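Local structure of lipoate-protein ligase 1 (Plasmodium falciparum, 5T8U) at residues G11-V16 with E53-L58; L125-N130 with I221-K226; F286-L291 with D351-W356; I317-S322 with L342-K347. The protein is a lipoate-protein ligase, pairing a catalytic domain of the lipoyl protein ligase A/B type with a C-terminal domain of the bacterial lipoate-protein ligase type. All blocks are in the same frame, centred on the assembly; numbering follows the deposited sequence.

Overall arrangement
The four contacts fall into two groups. Contacts 1 and 2 have centres 14 Å apart and touch: helix 213-227 of contact 2 lies on the eight-stranded mixed sheet that holds contact 1, with I221 CD1 3.7 Å from V14 CG1. Contacts 3 and 4, centres 12 Å apart, both lie in the C-terminal ligase domain and meet where L320 CD1 comes within 3.9 Å of V353 CG1. Between the groups the centres are 31 to 36 Å apart. Along the chain contact 1 closes before contact 2 opens, contact 2 before contact 3, and contact 4 is nested in the loop that contact 3 closes. The separation is consistent with two parts: catalytic-domain sheet with its helices, and C-terminal domain.

Contact 1 (G11-V16 with E53-L58); sequences GPLVLV and EPILFL
L15 and F57 pair across two neighbouring parallel strands, 13-16 and 55-58, whose axes approach to 4.7 Å at an angle of 16°. From the backbone outward, F57 follows the L15 peptide: its CB and CG lie beside L15 O, CD1 comes to 3.3 Å from that same oxygen and 3.9 Å from L15 CB, and CE1 reaches V16 C. The V16 carbonyl carbon lies near the ring plane, so the ring meets the neighbouring strand with its edge. CG set anti to the backbone N of F57 (chi1 168°) lays the ring along that strand. Beyond the contact, F57 stacks with W59, a residue of the lipoic acid pocket.

The backbone bonds show the staggered pattern of parallel strands, in which L13 and L15 each use both N and O toward the same partner strand. L13 N donates to P54 O and L13 O accepts from L56 N; L15 N reaches L56 O at 2.8 Å, and L15 O takes L58 N at 2.9 Å. Because helix 22-34 lies in the connection between these adjacent parallel strands, the topology is a beta-alpha-beta crossover within the large mixed sheet. L13, L15, I55 and F57 face one side, where L15 CD1 rests 3.8 Å from I55 CG2 and L13 CB lies 4.1 Å from I55 CG1. V14, V16, L56 and L58 point to the other side, where helix 213-227 packs on V14, L56 and L58. At the N-terminal end the pairing gives way to looser contact: E53 CB lies 3.7 Å from G11 O.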
loop_
_atom_site.group_PDB
_atom_site.type_symbol
_atom_site.label_atom_id
_atom_site.label_comp_id
_atom_site.label_asym_id
_atom_site.label_seq_id
_atom_site.Cartn_x
_atom_site.Cartn_y
_atom_site.Cartn_z
ATOM N N GLY A 11 -3.524 16.013 18.723
ATOM C CA GLY A 11 -3.819 14.640 19.087
ATOM C C GLY A 11 -4.072 13.756 17.881
ATOM O O GLY A 11 -4.182 14.251 16.760
ATOM N N PRO A 12 -4.167 12.445 18.106
ATOM C CA PRO A 12 -4.395 11.522 16.988
ATOM C C PRO A 12 -5.687 11.839 16.248
ATOM O O PRO A 12 -6.578 12.523 16.756
ATOM C CB PRO A 12 -4.456 10.144 17.665
ATOM C CG PRO A 12 -4.691 10.423 19.114
ATOM C CD PRO A 12 -4.058 11.743 19.394
ATOM N N LEU A 13 -5.777 11.322 15.023
ATOM C CA LEU A 13 -6.897 11.602 14.135
ATOM C C LEU A 13 -7.494 10.309 13.601
ATOM O O LEU A 13 -6.774 9.351 13.298
ATOM C CB LEU A 13 -6.471 12.481 12.954
ATOM C CG LEU A 13 -6.336 13.985 13.187
ATOM C CD1 LEU A 13 -5.718 14.644 11.963
ATOM C CD2 LEU A 13 -7.687 14.611 13.498
ATOM N N VAL A 14 -8.818 10.305 13.476
ATOM C CA VAL A 14 -9.568 9.217 12.862
ATOM C C VAL A 14 -10.361 9.824 11.712
ATOM O O VAL A 14 -11.262 10.645 11.935
ATOM C CB VAL A 14 -10.494 8.517 13.864
ATOM C CG1 VAL A 14 -11.139 7.293 13.234
ATOM C CG2 VAL A 14 -9.729 8.137 15.125
ATOM N N LEU A 15 -10.028 9.429 10.488
ATOM C CA LEU A 15 -10.632 9.966 9.280
ATOM C C LEU A 15 -11.389 8.858 8.560
ATOM O O LEU A 15 -10.978 7.692 8.583
ATOM C CB LEU A 15 -9.566 10.568 8.357
ATOM C CG LEU A 15 -8.475 11.388 9.052
ATOM C CD1 LEU A 15 -7.462 11.898 8.037
ATOM C CD2 LEU A 15 -9.071 12.542 9.840
ATOM N N VAL A 16 -12.497 9.227 7.924
ATOM C CA VAL A 16 -13.368 8.279 7.244
ATOM C C VAL A 16 -13.755 8.858 5.892
ATOM O O VAL A 16 -13.946 10.072 5.756
ATOM C CB VAL A 16 -14.625 7.964 8.082
ATOM C CG1 VAL A 16 -15.558 7.020 7.332
ATOM C CG2 VAL A 16 -14.228 7.368 9.423
ATOM N N GLU A 53 1.007 13.771 14.666
ATOM C CA GLU A 53 0.463 12.690 15.472
ATOM C C GLU A 53 -0.056 11.565 14.587
ATOM O O GLU A 53 -0.155 11.707 13.365
ATOM C CB GLU A 53 -0.658 13.228 16.365
ATOM C CG GLU A 53 -0.205 14.235 17.403
ATOM C CD GLU A 53 0.605 13.603 18.517
ATOM O OE1 GLU A 53 1.849 13.699 18.477
ATOM O OE2 GLU A 53 -0.004 13.004 19.429
ATOM N N PRO A 54 -0.401 10.418 15.176
ATOM C CA PRO A 54 -0.881 9.293 14.366
ATOM C C PRO A 54 -2.208 9.588 13.683
ATOM O O PRO A 54 -3.016 10.392 14.154
ATOM C CB PRO A 54 -1.031 8.157 15.387
ATOM C CG PRO A 54 -0.191 8.559 16.550
ATOM C CD PRO A 54 -0.258 10.048 16.594
ATOM N N ILE A 55 -2.426 8.909 12.555
ATOM C CA ILE A 55 -3.671 8.997 11.800
ATOM C C ILE A 55 -4.136 7.593 11.451
ATOM O O ILE A 55 -3.334 6.748 11.032
ATOM C CB ILE A 55 -3.509 9.831 10.511
ATOM C CG1 ILE A 55 -3.197 11.283 10.863
ATOM C CG2 ILE A 55 -4.763 9.728 9.634
ATOM C CD1 ILE A 55 -2.992 12.191 9.670
ATOM N N LEU A 56 -5.435 7.352 11.613
ATOM C CA LEU A 56 -6.094 6.163 11.094
ATOM C C LEU A 56 -7.176 6.604 10.122
ATOM O O LEU A 56 -8.042 7.403 10.484
ATOM C CB LEU A 56 -6.705 5.320 12.217
ATOM C CG LEU A 56 -7.675 4.220 11.769
ATOM C CD1 LEU A 56 -7.007 3.263 10.792
ATOM C CD2 LEU A 56 -8.216 3.465 12.969
ATOM N N PHE A 57 -7.129 6.087 8.897
ATOM C CA PHE A 57 -8.077 6.456 7.852
ATOM C C PHE A 57 -8.747 5.195 7.325
ATOM O O PHE A 57 -8.067 4.279 6.852
ATOM C CB PHE A 57 -7.374 7.213 6.723
ATOM C CG PHE A 57 -8.214 7.384 5.489
ATOM C CD1 PHE A 57 -9.508 7.866 5.579
ATOM C CD2 PHE A 57 -7.703 7.078 4.236
ATOM C CE1 PHE A 57 -10.283 8.030 4.449
ATOM C CE2 PHE A 57 -8.475 7.243 3.099
ATOM C CZ PHE A 57 -9.768 7.720 3.207
ATOM N N LEU A 58 -10.075 5.156 7.400
ATOM C CA LEU A 58 -10.851 3.984 7.014
ATOM C C LEU A 58 -11.638 4.275 5.744
ATOM O O LEU A 58 -12.183 5.371 5.580
ATOM C CB LEU A 58 -11.798 3.571 8.142
ATOM C CG LEU A 58 -11.075 3.003 9.364
ATOM C CD1 LEU A 58 -11.865 3.251 10.640
ATOM C CD2 LEU A 58 -10.820 1.518 9.170
#

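Contact 2 (L125-N130 with I221-K226); sequences LNTLKN and IKEFTK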
loop_
_atom_site.group_PDB
_atom_site.type_symbol
_atom_site.label_atom_id
_atom_site.label_comp_id
_atom_site.label_asym_id
_atom_site.label_seq_id
_atom_site.Cartn_x
_atom_site.Cartn_y
_atom_site.Cartn_z
ATOM N N LEU A 125 -4.721 -6.531 15.925
ATOM C CA LEU A 125 -4.851 -7.786 16.662
ATOM C C LEU A 125 -5.631 -7.587 17.957
ATOM O O LEU A 125 -6.494 -8.403 18.302
ATOM C CB LEU A 125 -3.468 -8.370 16.949
ATOM C CG LEU A 125 -2.657 -8.799 15.723
ATOM C CD1 LEU A 125 -1.218 -9.101 16.113
ATOM C CD2 LEU A 125 -3.288 -10.004 15.052
ATOM N N ASN A 126 -5.335 -6.512 18.690
ATOM C CA ASN A 126 -6.097 -6.208 19.898
ATOM C C ASN A 126 -7.571 -6.005 19.576
ATOM O O ASN A 126 -8.444 -6.423 20.346
ATOM C CB ASN A 126 -5.525 -4.969 20.586
ATOM C CG ASN A 126 -4.180 -5.229 21.236
ATOM O OD1 ASN A 126 -3.831 -6.371 21.536
ATOM N ND2 ASN A 126 -3.419 -4.164 21.467
ATOM N N THR A 127 -7.871 -5.358 18.447
ATOM C CA THR A 127 -9.257 -5.232 18.010
ATOM C C THR A 127 -9.908 -6.604 17.887
ATOM O O THR A 127 -10.889 -6.909 18.580
ATOM C CB THR A 127 -9.322 -4.482 16.674
ATOM O OG1 THR A 127 -8.846 -3.142 16.850
ATOM C CG2 THR A 127 -10.746 -4.442 16.126
ATOM N N LEU A 128 -9.361 -7.454 17.014
ATOM C CA LEU A 128 -9.977 -8.753 16.763
ATOM C C LEU A 128 -10.136 -9.546 18.056
ATOM O O LEU A 128 -11.205 -10.103 18.330
ATOM C CB LEU A 128 -9.146 -9.540 15.747
ATOM C CG LEU A 128 -9.307 -9.148 14.274
ATOM C CD1 LEU A 128 -8.671 -7.799 13.983
ATOM C CD2 LEU A 128 -8.712 -10.220 13.369
ATOM N N LYS A 129 -9.080 -9.596 18.870
ATOM C CA LYS A 129 -9.115 -10.395 20.090
ATOM C C LYS A 129 -10.146 -9.855 21.074
ATOM O O LYS A 129 -11.077 -10.563 21.474
ATOM C CB LYS A 129 -7.725 -10.418 20.730
ATOM C CG LYS A 129 -7.558 -11.433 21.850
ATOM C CD LYS A 129 -6.415 -11.041 22.776
ATOM C CE LYS A 129 -5.743 -12.259 23.391
ATOM N NZ LYS A 129 -4.640 -11.876 24.317
ATOM N N ASN A 130 -9.992 -8.592 21.476
ATOM C CA ASN A 130 -10.829 -8.045 22.539
ATOM C C ASN A 130 -12.294 -7.995 22.129
ATOM O O ASN A 130 -13.179 -8.339 22.923
ATOM C CB ASN A 130 -10.340 -6.650 22.924
ATOM C CG ASN A 130 -8.970 -6.669 23.565
ATOM O OD1 ASN A 130 -8.519 -7.700 24.062
ATOM N ND2 ASN A 130 -8.299 -5.523 23.563
ATOM N N ILE A 221 -11.338 1.676 15.757
ATOM C CA ILE A 221 -11.135 3.037 16.244
ATOM C C ILE A 221 -10.966 3.033 17.758
ATOM O O ILE A 221 -10.105 3.735 18.309
ATOM C CB ILE A 221 -12.301 3.942 15.805
ATOM C CG1 ILE A 221 -12.405 3.974 14.275
ATOM C CG2 ILE A 221 -12.114 5.358 16.350
ATOM C CD1 ILE A 221 -13.645 4.677 13.752
ATOM N N LYS A 222 -11.782 2.237 18.455
ATOM C CA LYS A 222 -11.659 2.119 19.903
ATOM C C LYS A 222 -10.244 1.714 20.302
ATOM O O LYS A 222 -9.578 2.410 21.076
ATOM C CB LYS A 222 -12.683 1.110 20.432
ATOM C CG LYS A 222 -14.077 1.687 20.633
ATOM C CD LYS A 222 -15.073 0.609 21.034
ATOM C CE LYS A 222 -16.394 1.207 21.504
ATOM N NZ LYS A 222 -17.347 0.164 21.988
ATOM N N GLU A 223 -9.765 0.583 19.777
ATOM C CA GLU A 223 -8.430 0.117 20.139
ATOM C C GLU A 223 -7.330 1.046 19.639
ATOM O O GLU A 223 -6.222 1.023 20.184
ATOM C CB GLU A 223 -8.204 -1.296 19.601
ATOM C CG GLU A 223 -8.927 -2.376 20.389
ATOM C CD GLU A 223 -8.421 -2.497 21.814
ATOM O OE1 GLU A 223 -9.067 -3.199 22.620
ATOM O OE2 GLU A 223 -7.377 -1.890 22.130
ATOM N N PHE A 224 -7.606 1.855 18.617
ATOM C CA PHE A 224 -6.640 2.845 18.150
ATOM C C PHE A 224 -6.474 3.964 19.173
ATOM O O PHE A 224 -5.384 4.168 19.732
ATOM C CB PHE A 224 -7.106 3.388 16.795
ATOM C CG PHE A 224 -6.262 4.504 16.247
ATOM C CD1 PHE A 224 -5.101 4.233 15.542
ATOM C CD2 PHE A 224 -6.653 5.824 16.403
ATOM C CE1 PHE A 224 -4.336 5.261 15.023
ATOM C CE2 PHE A 224 -5.892 6.854 15.888
ATOM C CZ PHE A 224 -4.731 6.571 15.197
ATOM N N THR A 225 -7.562 4.693 19.443
ATOM C CA THR A 225 -7.529 5.749 20.450
ATOM C C THR A 225 -6.989 5.223 21.774
ATOM O O THR A 225 -6.129 5.848 22.405
ATOM C CB THR A 225 -8.936 6.326 20.634
ATOM O OG1 THR A 225 -9.478 6.682 19.356
ATOM C CG2 THR A 225 -8.904 7.559 21.527
ATOM N N LYS A 226 -7.485 4.063 22.208
ATOM C CA LYS A 226 -7.021 3.478 23.460
ATOM C C LYS A 226 -5.533 3.162 23.402
ATOM O O LYS A 226 -4.805 3.381 24.377
ATOM C CB LYS A 226 -7.826 2.219 23.777
ATOM C CG LYS A 226 -7.267 1.384 24.917
ATOM C CD LYS A 226 -8.275 0.343 25.371
ATOM C CE LYS A 226 -7.605 -0.979 25.709
ATOM N NZ LYS A 226 -8.604 -2.042 26.006
#
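N130 and E223 carry the polar link between two helical segments whose axes pass 9.0 Å apart at 125°. The second segment, inside helix 213-227, opens with I221, whose side chain points away from segment 125-130; its carbonyl O accepts both T225 N and T225 OG1. The side chain of E223 sets out toward the other helix and supplies about half of the buried surface. Its CB lies 3.4 Å from T127 OG1, but that hydroxyl is hydrogen-bonded to I123 O one turn back, so a methylene packs against an oxygen already engaged.

A bend at chi2 (-65°) swings the E223 carboxylate along the neighbouring helix, where N126 CB stands 3.9 Å from OE2. N130 ND2 donates to E223 OE1 at 2.6 Å and 167°, a nearly straight bond. The oxygen lies in the amide plane of N130, whereas the donor comes at OE1 from well above the carboxylate plane. F224, like I221, rests on V14 of strand 13-17, so helix 213-227 packs on both helix 117-132 and the large mixed sheet of the catalytic domain. Last comes K226, its NZ making a long salt bridge of 3.6 Å to E223 OE1.

One carboxylate oxygen therefore receives a neutral amide N-H across the contact and a distant ammonium from its own helix, which would tend to keep E223 ionised although the residue is buried.

Contact 3 (F286-L291 with D351-W356); sequences FTFGKL and DEVRSW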
loop_
_atom_site.group_PDB
_atom_site.type_symbol
_atom_site.label_atom_id
_atom_site.label_comp_id
_atom_site.label_asym_id
_atom_site.label_seq_id
_atom_site.Cartn_x
_atom_site.Cartn_y
_atom_site.Cartn_z
ATOM N N PHE A 286 12.253 -14.299 -5.719
ATOM C CA PHE A 286 12.900 -14.178 -4.420
ATOM C C PHE A 286 11.880 -14.334 -3.298
ATOM O O PHE A 286 10.668 -14.220 -3.504
ATOM C CB PHE A 286 13.607 -12.826 -4.285
ATOM C CG PHE A 286 14.739 -12.627 -5.254
ATOM C CD1 PHE A 286 16.030 -13.001 -4.919
ATOM C CD2 PHE A 286 14.514 -12.053 -6.494
ATOM C CE1 PHE A 286 17.075 -12.814 -5.807
ATOM C CE2 PHE A 286 15.553 -11.864 -7.385
ATOM C CZ PHE A 286 16.835 -12.244 -7.040
ATOM N N THR A 287 12.392 -14.592 -2.091
ATOM C CA THR A 287 11.521 -14.677 -0.922
ATOM C C THR A 287 10.717 -13.396 -0.745
ATOM O O THR A 287 9.547 -13.439 -0.347
ATOM C CB THR A 287 12.345 -14.960 0.337
ATOM O OG1 THR A 287 13.461 -14.064 0.396
ATOM C CG2 THR A 287 12.841 -16.399 0.348
ATOM N N PHE A 288 11.324 -12.249 -1.043
ATOM C CA PHE A 288 10.660 -10.958 -0.925
ATOM C C PHE A 288 9.879 -10.579 -2.175
ATOM O O PHE A 288 9.415 -9.438 -2.276
ATOM C CB PHE A 288 11.679 -9.858 -0.602
ATOM C CG PHE A 288 12.944 -9.933 -1.414
ATOM C CD1 PHE A 288 12.960 -9.552 -2.746
ATOM C CD2 PHE A 288 14.120 -10.379 -0.836
ATOM C CE1 PHE A 288 14.127 -9.623 -3.485
ATOM C CE2 PHE A 288 15.286 -10.449 -1.568
ATOM C CZ PHE A 288 15.291 -10.072 -2.894
ATOM N N GLY A 289 9.724 -11.493 -3.124
ATOM C CA GLY A 289 8.913 -11.259 -4.301
ATOM C C GLY A 289 9.680 -11.513 -5.582
ATOM O O GLY A 289 10.890 -11.742 -5.590
ATOM N N LYS A 290 8.938 -11.466 -6.682
ATOM C CA LYS A 290 9.509 -11.682 -8.000
ATOM C C LYS A 290 10.183 -10.413 -8.506
ATOM O O LYS A 290 9.824 -9.295 -8.123
ATOM C CB LYS A 290 8.428 -12.126 -8.987
ATOM N N LEU A 291 11.172 -10.600 -9.375
ATOM C CA LEU A 291 11.912 -9.502 -9.980
ATOM C C LEU A 291 12.084 -9.782 -11.464
ATOM O O LEU A 291 12.451 -10.896 -11.851
ATOM C CB LEU A 291 13.280 -9.317 -9.311
ATOM C CG LEU A 291 13.354 -8.243 -8.224
ATOM C CD1 LEU A 291 14.606 -8.417 -7.379
ATOM C CD2 LEU A 291 13.324 -6.853 -8.845
ATOM N N ASP A 351 22.301 -7.252 -1.565
ATOM C CA ASP A 351 23.368 -8.226 -1.773
ATOM C C ASP A 351 22.863 -9.425 -2.565
ATOM O O ASP A 351 23.496 -9.855 -3.536
ATOM C CB ASP A 351 23.946 -8.678 -0.433
ATOM C CG ASP A 351 24.714 -7.579 0.272
ATOM O OD1 ASP A 351 25.313 -7.860 1.331
ATOM O OD2 ASP A 351 24.706 -6.434 -0.225
ATOM N N GLU A 352 21.721 -9.982 -2.160
ATOM C CA GLU A 352 21.176 -11.139 -2.865
ATOM C C GLU A 352 20.864 -10.803 -4.321
ATOM O O GLU A 352 21.169 -11.588 -5.228
ATOM C CB GLU A 352 19.924 -11.641 -2.144
ATOM C CG GLU A 352 19.433 -12.995 -2.617
ATOM C CD GLU A 352 18.272 -13.515 -1.791
ATOM O OE1 GLU A 352 17.624 -12.701 -1.098
ATOM O OE2 GLU A 352 18.011 -14.736 -1.830
ATOM N N VAL A 353 20.270 -9.633 -4.565
ATOM C CA VAL A 353 19.882 -9.268 -5.924
ATOM C C VAL A 353 21.114 -9.092 -6.806
ATOM O O VAL A 353 21.143 -9.564 -7.948
ATOM C CB VAL A 353 19.003 -8.002 -5.909
ATOM C CG1 VAL A 353 18.754 -7.487 -7.327
ATOM C CG2 VAL A 353 17.673 -8.299 -5.229
ATOM N N ARG A 354 22.147 -8.410 -6.303
ATOM C CA ARG A 354 23.365 -8.251 -7.097
ATOM C C ARG A 354 24.020 -9.603 -7.348
ATOM O O ARG A 354 24.464 -9.890 -8.467
ATOM C CB ARG A 354 24.337 -7.291 -6.401
ATOM C CG ARG A 354 25.574 -7.944 -5.783
ATOM C CD ARG A 354 26.494 -6.915 -5.148
ATOM N NE ARG A 354 27.616 -7.552 -4.462
ATOM C CZ ARG A 354 28.741 -7.945 -5.054
ATOM N NH1 ARG A 354 29.698 -8.518 -4.337
ATOM N NH2 ARG A 354 28.914 -7.772 -6.357
ATOM N N SER A 355 24.083 -10.449 -6.317
ATOM C CA SER A 355 24.593 -11.801 -6.498
ATOM C C SER A 355 23.808 -12.548 -7.564
ATOM O O SER A 355 24.345 -13.456 -8.210
ATOM C CB SER A 355 24.549 -12.557 -5.171
ATOM O OG SER A 355 24.880 -13.922 -5.353
ATOM N N TRP A 356 22.539 -12.186 -7.765
ATOM C CA TRP A 356 21.764 -12.785 -8.848
ATOM C C TRP A 356 22.138 -12.187 -10.201
ATOM O O TRP A 356 22.316 -12.917 -11.181
ATOM C CB TRP A 356 20.268 -12.604 -8.590
ATOM C CG TRP A 356 19.437 -12.954 -9.780
ATOM C CD1 TRP A 356 19.440 -14.136 -10.458
ATOM C CD2 TRP A 356 18.479 -12.116 -10.439
ATOM N NE1 TRP A 356 18.547 -14.090 -11.498
ATOM C CE2 TRP A 356 17.943 -12.860 -11.510
ATOM C CE3 TRP A 356 18.022 -10.811 -10.229
ATOM C CZ2 TRP A 356 16.974 -12.343 -12.365
ATOM C CZ3 TRP A 356 17.058 -10.299 -11.082
ATOM C CH2 TRP A 356 16.545 -11.065 -12.135
#
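F286 N and G289 O, 2.9 Å apart, form one of two reciprocal backbone bonds, G289 N to F286 O being the other; they fix the turn that holds the F286 ring against E352, V353 and W356. The turn is type I, and it places the rings of F286 and F288 on the same helix.

The F286 ring meets E352 with its edge, CD1 lying 3.9 Å from E352 CD. Farther out, CZ lies 3.7 Å from W356 CE3, and here the ring directs its edge toward the face of the indole's six-membered ring: centroids 5.5 Å apart, planes at 78°, an offset edge-to-face pair. V353 CG2 covers one face of the F286 ring more distantly. F288 takes the crowded rotamer, CG between backbone N and carbonyl carbon (chi1 44°), which folds its ring back so that F286 CB sits above one face. From there F288 CE2 approaches E352 OE1 at 3.3 Å, and CZ touches V353 CG2 at 3.8 Å. That same methyl meets L291 CD1 at 3.7 Å, so V353 CG2 is shared by three side chains of the other segment. W356 NE1 faces elsewhere and is bonded to E360 OE2.

The beta-hairpin with its two-residue loop joins strands 280-286 and 289-297 of a three-stranded antiparallel sheet, and helix 347-357 packs over it: an alpha-on-beta layer in the C-terminal ligase domain.

Contact 4 (I317-S322 with L342-K347); sequences IDHLKS and LNVENK
H319 and V344 form the close part of this contact, their side chains running past each other in opposite directions. V344 CG1 comes to 3.5 Å from H319 ND1 and lies 4.0 Å from H319 CB, so a single methyl follows the imidazole from its stem to its first nitrogen. With CG beside the backbone N (chi1 -80°), the ring of H319 projects from the helix that carries it. At the surface of the C-terminal domain it thereby joins that helix to the loop between helices 332-341 and 347-357.

A second, more grazing touch is made by L342, whose CD2 lies 3.8 Å from S322 OG and 3.9 Å from H319 O. Behind the loop, L342 and V344 also rest on L350 of helix 347-357, whose start is capped by N346 OD1 on Y349 N.

Toward the exposed residues N343 and E345 the fit slackens: H319 CE1 is 4.0 Å from N343 O, and E345 OE1 stays 4.9 Å from H319 ND1. With no hydrogen bond between the segments, cohesion rests on van der Waals contact, while the carboxylate, near but not touching, might modestly stabilise a protonated H319.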
loop_
_atom_site.group_PDB
_atom_site.type_symbol
_atom_site.label_atom_id
_atom_site.label_comp_id
_atom_site.label_asym_id
_atom_site.label_seq_id
_atom_site.Cartn_x
_atom_site.Cartn_y
_atom_site.Cartn_z
ATOM N N ILE A 317 13.672 -0.984 -5.033
ATOM C CA ILE A 317 13.450 -1.224 -6.454
ATOM C C ILE A 317 13.742 0.027 -7.270
ATOM O O ILE A 317 14.243 -0.061 -8.396
ATOM C CB ILE A 317 12.020 -1.744 -6.684
ATOM C CG1 ILE A 317 11.974 -3.225 -6.298
ATOM C CG2 ILE A 317 11.570 -1.516 -8.137
ATOM C CD1 ILE A 317 10.669 -3.900 -6.560
ATOM N N ASP A 318 13.425 1.207 -6.736
ATOM C CA ASP A 318 13.818 2.431 -7.427
ATOM C C ASP A 318 15.336 2.569 -7.456
ATOM O O ASP A 318 15.918 2.920 -8.494
ATOM C CB ASP A 318 13.172 3.645 -6.760
ATOM C CG ASP A 318 11.676 3.712 -7.000
ATOM O OD1 ASP A 318 11.229 3.295 -8.089
ATOM O OD2 ASP A 318 10.947 4.182 -6.101
ATOM N N HIS A 319 15.996 2.279 -6.331
ATOM C CA HIS A 319 17.453 2.286 -6.313
ATOM C C HIS A 319 18.027 1.309 -7.330
ATOM O O HIS A 319 19.091 1.569 -7.904
ATOM C CB HIS A 319 17.960 1.964 -4.907
ATOM C CG HIS A 319 17.929 3.133 -3.973
ATOM N ND1 HIS A 319 17.597 3.014 -2.641
ATOM C CD2 HIS A 319 18.195 4.445 -4.178
ATOM C CE1 HIS A 319 17.657 4.202 -2.066
ATOM N NE2 HIS A 319 18.017 5.088 -2.977
ATOM N N LEU A 320 17.346 0.186 -7.572
ATOM C CA LEU A 320 17.748 -0.682 -8.675
ATOM C C LEU A 320 17.530 0.010 -10.015
ATOM O O LEU A 320 18.402 -0.032 -10.890
ATOM C CB LEU A 320 16.979 -2.004 -8.629
ATOM C CG LEU A 320 17.183 -2.925 -7.420
ATOM C CD1 LEU A 320 16.513 -4.269 -7.668
ATOM C CD2 LEU A 320 18.656 -3.115 -7.090
ATOM N N LYS A 321 16.376 0.660 -10.188
ATOM C CA LYS A 321 16.091 1.373 -11.426
ATOM C C LYS A 321 17.139 2.431 -11.738
ATOM O O LYS A 321 17.295 2.807 -12.906
ATOM C CB LYS A 321 14.709 2.025 -11.355
ATOM C CG LYS A 321 13.566 1.128 -11.804
ATOM C CD LYS A 321 12.216 1.748 -11.469
ATOM C CE LYS A 321 11.065 0.977 -12.098
ATOM N NZ LYS A 321 10.864 1.334 -13.529
ATOM N N SER A 322 17.864 2.921 -10.729
ATOM C CA SER A 322 18.916 3.897 -10.992
ATOM C C SER A 322 20.026 3.346 -11.881
ATOM O O SER A 322 20.898 4.116 -12.300
ATOM C CB SER A 322 19.517 4.392 -9.675
ATOM O OG SER A 322 20.310 3.390 -9.064
ATOM N N LEU A 342 25.563 2.108 -3.873
ATOM C CA LEU A 342 24.239 2.333 -3.313
ATOM C C LEU A 342 24.252 2.190 -1.795
ATOM O O LEU A 342 24.984 1.368 -1.238
ATOM C CB LEU A 342 23.231 1.347 -3.907
ATOM C CG LEU A 342 23.059 1.343 -5.424
ATOM C CD1 LEU A 342 22.317 0.088 -5.853
ATOM C CD2 LEU A 342 22.320 2.587 -5.889
ATOM N N ASN A 343 23.435 3.006 -1.130
ATOM C CA ASN A 343 23.129 2.851 0.289
ATOM C C ASN A 343 21.614 2.739 0.410
ATOM O O ASN A 343 20.898 3.735 0.261
ATOM C CB ASN A 343 23.670 4.021 1.112
ATOM C CG ASN A 343 23.160 5.364 0.629
ATOM O OD1 ASN A 343 23.039 5.598 -0.574
ATOM N ND2 ASN A 343 22.851 6.253 1.567
ATOM N N VAL A 344 21.132 1.529 0.675
ATOM C CA VAL A 344 19.710 1.227 0.617
ATOM C C VAL A 344 19.201 0.926 2.024
ATOM O O VAL A 344 19.969 0.793 2.977
ATOM C CB VAL A 344 19.411 0.054 -0.338
ATOM C CG1 VAL A 344 19.813 0.411 -1.755
ATOM C CG2 VAL A 344 20.132 -1.209 0.118
ATOM N N GLU A 345 17.877 0.819 2.143
ATOM C CA GLU A 345 17.271 0.452 3.418
ATOM C C GLU A 345 17.659 -0.967 3.819
ATOM O O GLU A 345 18.097 -1.206 4.950
ATOM C CB GLU A 345 15.748 0.586 3.333
ATOM C CG GLU A 345 15.190 1.874 3.920
ATOM C CD GLU A 345 15.656 3.116 3.184
ATOM O OE1 GLU A 345 16.335 2.978 2.144
ATOM O OE2 GLU A 345 15.342 4.232 3.646
ATOM N N ASN A 346 17.507 -1.920 2.901
ATOM C CA ASN A 346 17.776 -3.331 3.163
ATOM C C ASN A 346 19.009 -3.737 2.362
ATOM O O ASN A 346 18.939 -3.888 1.137
ATOM C CB ASN A 346 16.566 -4.188 2.792
ATOM C CG ASN A 346 16.668 -5.607 3.320
ATOM O OD1 ASN A 346 17.763 -6.121 3.548
ATOM N ND2 ASN A 346 15.521 -6.251 3.515
ATOM N N LYS A 347 20.136 -3.913 3.055
ATOM C CA LYS A 347 21.378 -4.283 2.385
ATOM C C LYS A 347 21.442 -5.775 2.078
ATOM O O LYS A 347 22.129 -6.176 1.132
ATOM C CB LYS A 347 22.575 -3.862 3.240
ATOM C CG LYS A 347 22.932 -2.388 3.087
ATOM C CD LYS A 347 23.506 -1.786 4.363
ATOM C CE LYS A 347 24.868 -2.367 4.708
ATOM N NZ LYS A 347 25.497 -1.645 5.851
#